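Local coordinates for probable thiosulfate sulfurtransferase (Thermus thermophilus, PDB 2EG4), which probably transfers sulfur from thiosulfate to cyanide, as rhodaneses do, and binds a zinc ion, at residues 69-73 / 74-78. Sequence-based numbering, arbitrary orientation.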
ATOM      1  N   GLU A  69      -9.870 -11.148   0.635  1.00 13.70           N
ATOM      2  CA  GLU A  69     -10.709 -11.714  -0.408  1.00 14.52           C
ATOM      3  C   GLU A  69     -10.524 -10.849  -1.653  1.00 16.09           C
ATOM      4  O   GLU A  69     -11.208  -9.833  -1.841  1.00 16.56           O
ATOM      5  CB  GLU A  69     -12.157 -11.725   0.068  1.00 14.05           C
ATOM      6  CG  GLU A  69     -13.125 -12.430  -0.903  1.00 14.85           C
ATOM      7  CD  GLU A  69     -12.592 -13.787  -1.313  1.00 17.26           C
ATOM      8  OE1 GLU A  69     -12.227 -14.576  -0.415  1.00 15.75           O
ATOM      9  OE2 GLU A  69     -12.522 -14.067  -2.534  1.00 19.73           O
ATOM     10  N   GLY A  70      -9.578 -11.264  -2.480  1.00 17.13           N
ATOM     11  CA  GLY A  70      -9.269 -10.515  -3.687  1.00 18.34           C
ATOM     12  C   GLY A  70      -8.164  -9.506  -3.430  1.00 19.58           C
ATOM     13  O   GLY A  70      -7.722  -9.305  -2.288  1.00 16.06           O
ATOM     14  N   LEU A  71      -7.721  -8.851  -4.500  1.00 19.06           N
ATOM     15  CA  LEU A  71      -6.649  -7.864  -4.404  1.00 19.22           C
ATOM     16  C   LEU A  71      -7.237  -6.519  -4.003  1.00 21.32           C
ATOM     17  O   LEU A  71      -7.394  -5.622  -4.830  1.00 23.80           O
ATOM     18  CB  LEU A  71      -5.945  -7.746  -5.757  1.00 20.41           C
ATOM     19  CG  LEU A  71      -4.654  -6.922  -5.786  1.00 18.56           C
ATOM     20  CD1 LEU A  71      -3.519  -7.599  -5.039  1.00 19.91           C
ATOM     21  CD2 LEU A  71      -4.267  -6.732  -7.268  1.00 22.13           C
ATOM     22  N   THR A  72      -7.516  -6.376  -2.714  1.00 17.88           N
ATOM     23  CA  THR A  72      -8.141  -5.179  -2.177  1.00 17.19           C
ATOM     24  C   THR A  72      -7.166  -4.047  -1.863  1.00 15.79           C
ATOM     25  O   THR A  72      -5.959  -4.267  -1.687  1.00 16.68           O
ATOM     26  CB  THR A  72      -8.897  -5.524  -0.902  1.00 16.90           C
ATOM     27  OG1 THR A  72      -7.937  -5.870   0.100  1.00 13.82           O
ATOM     28  CG2 THR A  72      -9.818  -6.725  -1.124  1.00 19.83           C
ATOM     29  N   SER A  73      -7.692  -2.825  -1.797  1.00 16.33           N
ATOM     30  CA  SER A  73      -6.833  -1.698  -1.498  1.00 19.85           C
ATOM     31  C   SER A  73      -6.403  -1.809  -0.028  1.00 17.59           C
ATOM     32  O   SER A  73      -5.289  -1.428   0.304  1.00 18.91           O
ATOM     33  CB  SER A  73      -7.549  -0.364  -1.770  1.00 22.95           C
ATOM     34  OG  SER A  73      -8.603  -0.154  -0.863  1.00 31.83           O
ATOM     35  N   ARG A  74      -7.258  -2.361   0.833  1.00 16.62           N
ATOM     36  CA  ARG A  74      -6.848  -2.499   2.239  1.00 17.64           C
ATOM     37  C   ARG A  74      -5.714  -3.529   2.353  1.00 18.59           C
ATOM     38  O   ARG A  74      -4.782  -3.336   3.117  1.00 15.63           O
ATOM     39  CB  ARG A  74      -8.029  -2.858   3.159  1.00 20.03           C
ATOM     40  CG  ARG A  74      -8.602  -4.223   2.945  1.00 20.36           C
ATOM     41  CD  ARG A  74      -9.966  -4.383   3.639  1.00 20.60           C
ATOM     42  NE  ARG A  74     -10.567  -5.622   3.176  1.00 18.48           N
ATOM     43  CZ  ARG A  74     -11.862  -5.833   2.980  1.00 26.01           C
ATOM     44  NH1 ARG A  74     -12.753  -4.867   3.196  1.00 30.24           N
ATOM     45  NH2 ARG A  74     -12.270  -7.035   2.585  1.00 28.08           N
ATOM     46  N   LEU A  75      -5.767  -4.602   1.564  1.00 14.95           N
ATOM     47  CA  LEU A  75      -4.690  -5.585   1.583  1.00 13.73           C
ATOM     48  C   LEU A  75      -3.370  -4.976   1.101  1.00 13.34           C
ATOM     49  O   LEU A  75      -2.350  -5.117   1.744  1.00 12.77           O
ATOM     50  CB  LEU A  75      -5.056  -6.783   0.687  1.00 15.71           C
ATOM     51  CG  LEU A  75      -3.924  -7.764   0.364  1.00 14.27           C
ATOM     52  CD1 LEU A  75      -3.485  -8.491   1.643  1.00 14.80           C
ATOM     53  CD2 LEU A  75      -4.407  -8.778  -0.679  1.00 17.62           C
ATOM     54  N   CYS A  76      -3.400  -4.268  -0.021  1.00 14.90           N
ATOM     55  CA  CYS A  76      -2.166  -3.708  -0.548  1.00 13.66           C
ATOM     56  C   CYS A  76      -1.605  -2.544   0.264  1.00 13.25           C
ATOM     57  O   CYS A  76      -0.396  -2.434   0.408  1.00 15.47           O
ATOM     58  CB  CYS A  76      -2.381  -3.326  -2.002  1.00 13.46           C
ATOM     59  SG  CYS A  76      -2.720  -4.762  -3.052  1.00 18.03           S
ATOM     60  N   ARG A  77      -2.452  -1.704   0.838  1.00 13.48           N
ATOM     61  CA  ARG A  77      -1.873  -0.609   1.626  1.00 13.78           C
ATOM     62  C   ARG A  77      -1.256  -1.195   2.891  1.00 14.16           C
ATOM     63  O   ARG A  77      -0.196  -0.772   3.315  1.00 16.15           O
ATOM     64  CB  ARG A  77      -2.910   0.446   1.998  1.00 13.55           C
ATOM     65  CG  ARG A  77      -2.232   1.772   2.420  1.00 14.65           C
ATOM     66  CD  ARG A  77      -3.257   2.768   2.990  1.00 16.58           C
ATOM     67  NE  ARG A  77      -2.709   4.124   3.146  1.00 12.85           N
ATOM     68  CZ  ARG A  77      -2.637   4.789   4.297  1.00 18.72           C
ATOM     69  NH1 ARG A  77      -3.069   4.234   5.436  1.00 19.07           N
ATOM     70  NH2 ARG A  77      -2.177   6.035   4.307  1.00 18.64           N
ATOM     71  N   THR A  78      -1.901  -2.216   3.455  1.00 14.99           N
ATOM     72  CA  THR A  78      -1.352  -2.837   4.644  1.00 14.71           C
ATOM     73  C   THR A  78      -0.042  -3.548   4.282  1.00 15.16           C
ATOM     74  O   THR A  78       0.945  -3.405   4.998  1.00 14.50           O
ATOM     75  CB  THR A  78      -2.379  -3.809   5.285  1.00 11.34           C
ATOM     76  OG1 THR A  78      -3.594  -3.084   5.575  1.00 13.99           O
ATOM     77  CG2 THR A  78      -1.835  -4.360   6.615  1.00 16.03           C
TER
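T72 is the N-cap of helix 73-84, and its side chain closes the first turn on L75. T72 OG1 accepts from L75 N at 2.9 Å, with an N-H...O angle of 152°. With chi1 at 68°, OG1 lies between the backbone N and the carbonyl carbon, which turns it toward L75 N. The side chains of T72 and L75 cross at about a right angle, and L75 CB lies 3.1 Å from T72 OG1. T72 OG1 is also hydrogen-bonded to D68 OD2, and the same oxygen forms a salt bridge with R74 NE. R74 CG packs 3.4 Å from T72 OG1, and the R74 side chain runs extended from CG to NE. With an alanine here the hydroxyl is gone; L75 N would probably lose its capping acceptor, and D68 its bond to the threonine.

Two i to i+4 backbone bonds start the helix: C76 N donates to T72 O at 3.1 Å, and R77 N to S73 O at 2.9 Å. On the side facing helix 195-206, L71 CD1 rests 3.6 Å from C76 SG, and both side chains touch V199 and L91. L75 CD2 sits 3.7 Å from G70 O. R74 O accepts hydrogen bonds from T78 N and T78 OG1, which reach it from opposite faces of its plane. This is a threonine N-cap where a loop from strand 64-67 enters a helix of the parallel alpha/beta rhodanese-like domain.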